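Side-chain contacts in fructose 1-phosphate kinase (Staphylococcus aureus, PDB 2JG5), which probably phosphorylates fructose 1-phosphate to fructose 1,6-bisphosphate with ATP, and may act on tagatose 6-phosphate in the same way: residues V5-S10 and E114-Q119; G133-S138 and D142-I147. All blocks are in the same frame, centred on the assembly; numbering follows the deposited sequence.

Interaction 1: V5-S10 and E114-Q119; sequences VTFNPS and EQLLQQ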
ATOM      1  N   VAL A   5     -20.325  10.896  -4.108  1.00 30.70           N
ATOM      2  CA  VAL A   5     -19.817  10.003  -5.149  1.00 30.34           C
ATOM      3  C   VAL A   5     -18.317  10.296  -5.322  1.00 30.81           C
ATOM      4  O   VAL A   5     -17.930  11.435  -5.547  1.00 30.74           O
ATOM      5  CB  VAL A   5     -20.595  10.165  -6.475  1.00 30.38           C
ATOM      6  CG1 VAL A   5     -20.126   9.153  -7.526  1.00 30.38           C
ATOM      7  CG2 VAL A   5     -22.120  10.027  -6.246  1.00 30.18           C
ATOM      8  N   THR A   6     -17.492   9.263  -5.150  1.00 30.57           N
ATOM      9  CA  THR A   6     -16.057   9.318  -5.381  1.00 30.92           C
ATOM     10  C   THR A   6     -15.742   8.206  -6.399  1.00 30.51           C
ATOM     11  O   THR A   6     -15.819   7.026  -6.088  1.00 30.44           O
ATOM     12  CB  THR A   6     -15.231   9.114  -4.054  1.00 30.86           C
ATOM     13  OG1 THR A   6     -15.620  10.082  -3.064  1.00 32.13           O
ATOM     14  CG2 THR A   6     -13.757   9.254  -4.291  1.00 31.17           C
ATOM     15  N   PHE A   7     -15.416   8.605  -7.623  1.00 30.17           N
ATOM     16  CA  PHE A   7     -15.062   7.674  -8.692  1.00 29.59           C
ATOM     17  C   PHE A   7     -13.761   6.911  -8.457  1.00 29.75           C
ATOM     18  O   PHE A   7     -13.650   5.743  -8.825  1.00 29.68           O
ATOM     19  CB  PHE A   7     -14.922   8.422 -10.011  1.00 29.08           C
ATOM     20  CG  PHE A   7     -16.142   9.155 -10.430  1.00 28.62           C
ATOM     21  CD1 PHE A   7     -16.053  10.476 -10.853  1.00 29.44           C
ATOM     22  CD2 PHE A   7     -17.385   8.532 -10.424  1.00 28.86           C
ATOM     23  CE1 PHE A   7     -17.181  11.164 -11.262  1.00 30.37           C
ATOM     24  CE2 PHE A   7     -18.511   9.205 -10.832  1.00 28.47           C
ATOM     25  CZ  PHE A   7     -18.414  10.529 -11.250  1.00 29.68           C
ATOM     26  N   ASN A   8     -12.778   7.585  -7.862  1.00 29.72           N
ATOM     27  CA  ASN A   8     -11.452   7.035  -7.698  1.00 30.15           C
ATOM     28  C   ASN A   8     -10.933   7.222  -6.251  1.00 30.27           C
ATOM     29  O   ASN A   8      -9.901   7.855  -6.028  1.00 30.19           O
ATOM     30  CB  ASN A   8     -10.505   7.687  -8.731  1.00 30.61           C
ATOM     31  CG  ASN A   8      -9.154   6.999  -8.820  1.00 30.52           C
ATOM     32  OD1 ASN A   8      -8.973   5.897  -8.310  1.00 31.41           O
ATOM     33  ND2 ASN A   8      -8.196   7.654  -9.468  1.00 30.83           N
ATOM     34  N   PRO A   9     -11.650   6.665  -5.259  1.00 30.38           N
ATOM     35  CA  PRO A   9     -11.218   6.827  -3.870  1.00 30.36           C
ATOM     36  C   PRO A   9      -9.816   6.270  -3.605  1.00 30.66           C
ATOM     37  O   PRO A   9      -9.276   5.487  -4.401  1.00 30.62           O
ATOM     38  CB  PRO A   9     -12.254   6.008  -3.095  1.00 30.37           C
ATOM     39  CG  PRO A   9     -12.814   5.058  -4.098  1.00 29.94           C
ATOM     40  CD  PRO A   9     -12.869   5.838  -5.351  1.00 29.81           C
ATOM     41  N   SER A  10      -9.234   6.648  -2.481  1.00 30.53           N
ATOM     42  CA  SER A  10      -7.856   6.275  -2.240  1.00 30.79           C
ATOM     43  C   SER A  10      -7.579   5.870  -0.821  1.00 31.00           C
ATOM     44  O   SER A  10      -8.242   6.317   0.116  1.00 31.58           O
ATOM     45  CB  SER A  10      -6.934   7.443  -2.591  1.00 30.78           C
ATOM     46  OG  SER A  10      -7.347   8.601  -1.904  1.00 29.98           O
ATOM     47  N   GLU A 114     -22.392   1.541 -14.953  1.00 30.16           N
ATOM     48  CA  GLU A 114     -23.846   1.379 -15.092  1.00 30.52           C
ATOM     49  C   GLU A 114     -24.519   1.060 -13.754  1.00 30.23           C
ATOM     50  O   GLU A 114     -25.576   1.621 -13.448  1.00 30.61           O
ATOM     51  CB  GLU A 114     -24.171   0.305 -16.135  1.00 30.94           C
ATOM     52  CG  GLU A 114     -23.991   0.779 -17.562  1.00 32.14           C
ATOM     53  CD  GLU A 114     -23.688  -0.332 -18.569  1.00 35.11           C
ATOM     54  OE1 GLU A 114     -24.069  -1.508 -18.330  1.00 35.33           O
ATOM     55  OE2 GLU A 114     -23.078  -0.012 -19.626  1.00 35.95           O
ATOM     56  N   GLN A 115     -23.895   0.185 -12.964  1.00 29.60           N
ATOM     57  CA  GLN A 115     -24.323  -0.091 -11.587  1.00 29.60           C
ATOM     58  C   GLN A 115     -24.411   1.169 -10.709  1.00 29.27           C
ATOM     59  O   GLN A 115     -25.333   1.299  -9.906  1.00 28.84           O
ATOM     60  CB  GLN A 115     -23.371  -1.078 -10.909  1.00 29.71           C
ATOM     61  CG  GLN A 115     -23.467  -2.511 -11.362  1.00 29.99           C
ATOM     62  CD  GLN A 115     -22.486  -3.413 -10.633  1.00 30.31           C
ATOM     63  OE1 GLN A 115     -22.439  -3.432  -9.395  1.00 33.29           O
ATOM     64  NE2 GLN A 115     -21.698  -4.166 -11.389  1.00 30.55           N
ATOM     65  N   LEU A 116     -23.440   2.073 -10.856  1.00 28.82           N
ATOM     66  CA  LEU A 116     -23.436   3.338 -10.121  1.00 28.81           C
ATOM     67  C   LEU A 116     -24.621   4.207 -10.505  1.00 28.80           C
ATOM     68  O   LEU A 116     -25.310   4.732  -9.632  1.00 29.30           O
ATOM     69  CB  LEU A 116     -22.130   4.118 -10.345  1.00 28.88           C
ATOM     70  CG  LEU A 116     -22.100   5.562  -9.835  1.00 28.73           C
ATOM     71  CD1 LEU A 116     -22.374   5.593  -8.327  1.00 29.42           C
ATOM     72  CD2 LEU A 116     -20.771   6.251 -10.155  1.00 28.65           C
ATOM     73  N   LEU A 117     -24.839   4.362 -11.807  1.00 28.50           N
ATOM     74  CA  LEU A 117     -25.996   5.078 -12.338  1.00 28.49           C
ATOM     75  C   LEU A 117     -27.325   4.490 -11.865  1.00 28.53           C
ATOM     76  O   LEU A 117     -28.293   5.231 -11.661  1.00 28.63           O
ATOM     77  CB  LEU A 117     -25.975   5.070 -13.866  1.00 28.06           C
ATOM     78  CG  LEU A 117     -24.821   5.726 -14.618  1.00 28.62           C
ATOM     79  CD1 LEU A 117     -25.099   5.662 -16.122  1.00 27.26           C
ATOM     80  CD2 LEU A 117     -24.586   7.175 -14.141  1.00 28.30           C
ATOM     81  N   GLN A 118     -27.378   3.167 -11.717  1.00 28.41           N
ATOM     82  CA  GLN A 118     -28.594   2.505 -11.245  1.00 28.71           C
ATOM     83  C   GLN A 118     -28.916   2.933  -9.816  1.00 28.40           C
ATOM     84  O   GLN A 118     -30.087   3.014  -9.445  1.00 28.30           O
ATOM     85  CB  GLN A 118     -28.496   0.973 -11.353  1.00 28.90           C
ATOM     86  CG  GLN A 118     -29.748   0.199 -10.868  1.00 30.46           C
ATOM     87  CD  GLN A 118     -30.950   0.338 -11.796  1.00 32.68           C
ATOM     88  OE1 GLN A 118     -30.801   0.607 -12.987  1.00 34.38           O
ATOM     89  NE2 GLN A 118     -32.148   0.142 -11.252  1.00 33.00           N
ATOM     90  N   GLN A 119     -27.876   3.219  -9.033  1.00 28.18           N
ATOM     91  CA  GLN A 119     -28.048   3.724  -7.676  1.00 28.32           C
ATOM     92  C   GLN A 119     -28.574   5.148  -7.674  1.00 28.38           C
ATOM     93  O   GLN A 119     -29.388   5.509  -6.825  1.00 28.50           O
ATOM     94  CB  GLN A 119     -26.736   3.677  -6.904  1.00 28.42           C
ATOM     95  CG  GLN A 119     -26.245   2.285  -6.620  1.00 28.36           C
ATOM     96  CD  GLN A 119     -24.979   2.291  -5.812  1.00 29.37           C
ATOM     97  OE1 GLN A 119     -24.122   3.159  -5.988  1.00 28.66           O
ATOM     98  NE2 GLN A 119     -24.849   1.318  -4.911  1.00 28.25           N
TER
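The Phe7 ring meets helix 110-120 with its edge: CD2 of Leu116 lies close to the ring plane, 3.8 Å from Phe7 CE2 and 4.1 Å from Phe7 CD2, and no atom of 114-119 stacks on a face. Among its other neighbours are Val131 of strand 128-132, Val135, Pro136 and Ile139 of the loop that follows, and Ile147 of helix 143-154. The same Leu116 methyl has a second partner, Val5, whose CG1 is 4.0 Å away from Leu116 CD2. One branch of the leucine therefore sits against both an aromatic edge and an aliphatic methyl. The Leu116 side chain as a whole runs at about a right angle to that of Phe7 and at a slant to that of Val5. Torsions explain the reach: chi1 170° and chi2 59° set Leu116 CD2 anti to CA, at the far end of the chain, and Val5 turns CG1 away from its own N (chi1 -176°) toward it, across the 9.1 Å between Val5 CA and Leu116 CA. All three residues are buried and the contact is purely apolar. Its place in the fold follows from the neighbours: Val5 packs on Val129 and Val131 of the adjacent strand 128-132, while Leu116 also rests on Ile81 of strand 77-82. This is the packing of a helix across a central parallel sheet, as expected of the alpha/beta core of ribokinase-like pfkB kinases.

Interaction 2: G133-S138 and D142-I147; sequences GSVPSS and DAYAQI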
ATOM      1  N   GLY A 133     -14.673  15.089  -7.701  1.00 32.33           N
ATOM      2  CA  GLY A 133     -13.425  14.448  -8.070  1.00 32.63           C
ATOM      3  C   GLY A 133     -13.086  14.444  -9.546  1.00 33.08           C
ATOM      4  O   GLY A 133     -13.912  14.808 -10.414  1.00 32.94           O
ATOM      5  N   SER A 134     -11.851  14.039  -9.822  1.00 33.16           N
ATOM      6  CA  SER A 134     -11.400  13.836 -11.182  1.00 33.71           C
ATOM      7  C   SER A 134     -12.012  12.542 -11.699  1.00 33.61           C
ATOM      8  O   SER A 134     -12.242  11.597 -10.936  1.00 34.07           O
ATOM      9  CB  SER A 134      -9.871  13.767 -11.237  1.00 33.82           C
ATOM     10  OG  SER A 134      -9.294  15.013 -10.845  1.00 34.74           O
ATOM     11  N   VAL A 135     -12.290  12.514 -12.998  1.00 33.16           N
ATOM     12  CA  VAL A 135     -12.861  11.346 -13.630  1.00 32.31           C
ATOM     13  C   VAL A 135     -11.752  10.397 -14.107  1.00 31.93           C
ATOM     14  O   VAL A 135     -10.947  10.774 -14.950  1.00 31.65           O
ATOM     15  CB  VAL A 135     -13.762  11.771 -14.808  1.00 32.61           C
ATOM     16  CG1 VAL A 135     -14.277  10.562 -15.564  1.00 31.91           C
ATOM     17  CG2 VAL A 135     -14.920  12.639 -14.300  1.00 32.17           C
ATOM     18  N   PRO A 136     -11.718   9.158 -13.568  1.00 31.48           N
ATOM     19  CA  PRO A 136     -10.788   8.124 -14.031  1.00 31.30           C
ATOM     20  C   PRO A 136     -10.978   7.799 -15.511  1.00 31.16           C
ATOM     21  O   PRO A 136     -12.101   7.861 -16.035  1.00 31.17           O
ATOM     22  CB  PRO A 136     -11.136   6.903 -13.166  1.00 31.14           C
ATOM     23  CG  PRO A 136     -12.463   7.197 -12.579  1.00 31.12           C
ATOM     24  CD  PRO A 136     -12.577   8.669 -12.476  1.00 31.32           C
ATOM     25  N   SER A 137      -9.872   7.466 -16.171  1.00 30.95           N
ATOM     26  CA  SER A 137      -9.832   7.282 -17.622  1.00 30.42           C
ATOM     27  C   SER A 137     -10.756   6.179 -18.122  1.00 30.04           C
ATOM     28  O   SER A 137     -11.219   6.238 -19.256  1.00 29.98           O
ATOM     29  CB  SER A 137      -8.407   6.962 -18.059  1.00 30.44           C
ATOM     30  OG  SER A 137      -7.876   5.898 -17.292  1.00 30.07           O
ATOM     31  N   SER A 138     -11.013   5.182 -17.273  1.00 29.49           N
ATOM     32  CA  SER A 138     -11.807   4.011 -17.647  1.00 29.16           C
ATOM     33  C   SER A 138     -13.330   4.215 -17.575  1.00 29.33           C
ATOM     34  O   SER A 138     -14.087   3.377 -18.073  1.00 29.79           O
ATOM     35  CB  SER A 138     -11.388   2.781 -16.825  1.00 29.11           C
ATOM     36  OG  SER A 138     -11.566   3.006 -15.443  1.00 27.24           O
ATOM     37  N   ASP A 142     -17.870  11.938 -19.824  1.00 28.67           N
ATOM     38  CA  ASP A 142     -19.063  12.725 -19.503  1.00 28.27           C
ATOM     39  C   ASP A 142     -19.827  12.140 -18.308  1.00 28.17           C
ATOM     40  O   ASP A 142     -21.038  12.324 -18.198  1.00 28.30           O
ATOM     41  CB  ASP A 142     -19.977  12.866 -20.723  1.00 28.29           C
ATOM     42  CG  ASP A 142     -20.768  11.578 -21.050  1.00 29.56           C
ATOM     43  OD1 ASP A 142     -21.786  11.699 -21.774  1.00 29.75           O
ATOM     44  OD2 ASP A 142     -20.387  10.463 -20.607  1.00 28.61           O
ATOM     45  N   ALA A 143     -19.107  11.453 -17.415  1.00 27.87           N
ATOM     46  CA  ALA A 143     -19.687  10.800 -16.240  1.00 27.85           C
ATOM     47  C   ALA A 143     -20.478  11.747 -15.332  1.00 28.10           C
ATOM     48  O   ALA A 143     -21.506  11.355 -14.781  1.00 28.36           O
ATOM     49  CB  ALA A 143     -18.618  10.097 -15.451  1.00 27.99           C
ATOM     50  N   TYR A 144     -20.004  12.984 -15.181  1.00 28.08           N
ATOM     51  CA  TYR A 144     -20.726  13.990 -14.390  1.00 27.99           C
ATOM     52  C   TYR A 144     -22.113  14.238 -14.966  1.00 27.69           C
ATOM     53  O   TYR A 144     -23.109  14.242 -14.228  1.00 28.11           O
ATOM     54  CB  TYR A 144     -19.928  15.302 -14.272  1.00 27.81           C
ATOM     55  CG  TYR A 144     -19.010  15.318 -13.073  1.00 28.28           C
ATOM     56  CD1 TYR A 144     -19.434  15.865 -11.859  1.00 29.32           C
ATOM     57  CD2 TYR A 144     -17.725  14.768 -13.135  1.00 28.13           C
ATOM     58  CE1 TYR A 144     -18.605  15.872 -10.740  1.00 27.81           C
ATOM     59  CE2 TYR A 144     -16.893  14.767 -12.023  1.00 27.74           C
ATOM     60  CZ  TYR A 144     -17.351  15.316 -10.827  1.00 28.10           C
ATOM     61  OH  TYR A 144     -16.546  15.326  -9.715  1.00 29.81           O
ATOM     62  N   ALA A 145     -22.170  14.414 -16.283  1.00 26.99           N
ATOM     63  CA  ALA A 145     -23.407  14.691 -16.987  1.00 26.67           C
ATOM     64  C   ALA A 145     -24.377  13.519 -16.936  1.00 26.47           C
ATOM     65  O   ALA A 145     -25.585  13.719 -16.876  1.00 26.71           O
ATOM     66  CB  ALA A 145     -23.113  15.056 -18.445  1.00 26.64           C
ATOM     67  N   GLN A 146     -23.840  12.307 -16.996  1.00 26.28           N
ATOM     68  CA  GLN A 146     -24.641  11.083 -16.967  1.00 26.44           C
ATOM     69  C   GLN A 146     -25.318  10.906 -15.606  1.00 26.85           C
ATOM     70  O   GLN A 146     -26.434  10.393 -15.512  1.00 26.80           O
ATOM     71  CB  GLN A 146     -23.784   9.858 -17.303  1.00 26.07           C
ATOM     72  CG  GLN A 146     -23.220   9.829 -18.740  1.00 25.96           C
ATOM     73  CD  GLN A 146     -22.804   8.419 -19.175  1.00 25.79           C
ATOM     74  OE1 GLN A 146     -23.273   7.423 -18.617  1.00 23.87           O
ATOM     75  NE2 GLN A 146     -21.921   8.333 -20.166  1.00 23.94           N
ATOM     76  N   ILE A 147     -24.635  11.356 -14.557  1.00 27.44           N
ATOM     77  CA  ILE A 147     -25.215  11.386 -13.227  1.00 27.91           C
ATOM     78  C   ILE A 147     -26.230  12.538 -13.172  1.00 28.59           C
ATOM     79  O   ILE A 147     -27.405  12.327 -12.830  1.00 28.63           O
ATOM     80  CB  ILE A 147     -24.102  11.478 -12.138  1.00 28.13           C
ATOM     81  CG1 ILE A 147     -23.459  10.100 -11.937  1.00 27.61           C
ATOM     82  CG2 ILE A 147     -24.650  12.026 -10.813  1.00 27.60           C
ATOM     83  CD1 ILE A 147     -22.017  10.142 -11.439  1.00 29.42           C
TER
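Tyr144 leaves its helix with chi1 near -90°, which carries the ring out from the helix, nearly square to its run, until the hydroxyl stands beside Gly133. Val135 has CG1 anti to its backbone N (chi1 175°), leaving CG2 beside that N, and this splits the work of its two methyls. CG2 lies at the tyrosine edge, close to the ring plane, 3.7 Å from both Tyr144 CE2 and Tyr144 CD2; CG1 turns to the helix start, 4.4 Å from Ala143 CB. The phenol then donates to the backbone: Tyr144 OH, 2.8 Å away, reaches Gly133 O in the plane of that carbonyl, on one of the oxygen's lone pairs, with a C=O...O angle of 120°. Gly133 N is equally near the hydroxyl, but the angle is too poor for a hydrogen bond. The setting is a beta-alpha-beta crossover: strand 128-132 runs into this loop, helix 143-154 follows, and strand 157-161 lies parallel beside the first. The tyrosine thus ties the loop leaving the strand to the helix that succeeds it; Val131, Leu166 and Val170 also touch the tyrosine. At the helix start, Asp142 occupies the N-cap position without a capping bond from its side chain; its OD2 instead accepts Gln146 NE2 at 2.7 Å, on the syn side but tilted out of the carboxylate plane, one turn further along.

Centres about 9 Å apart, the two contacts come in series along the chain, interaction 1 closing before interaction 2 opens, and they meet directly. Phe7 takes part in most of the contacts between them: its CE1 is 3.7 Å from Tyr144 CE2, and it also packs on Pro136 and Ile147. Strands 2-6 and 128-132 are neighbours in the central parallel sheet, and helices 110-120 and 143-154 touch, among other places, where Leu117 meets Gln146 and Ile147. Phe7 packing thus joins the two contacts on the same face of the sheet, with a hydrogen bond added in interaction 2; the loop after strand 2-6 leads on to strand 10-16 of the separate four-stranded sheet.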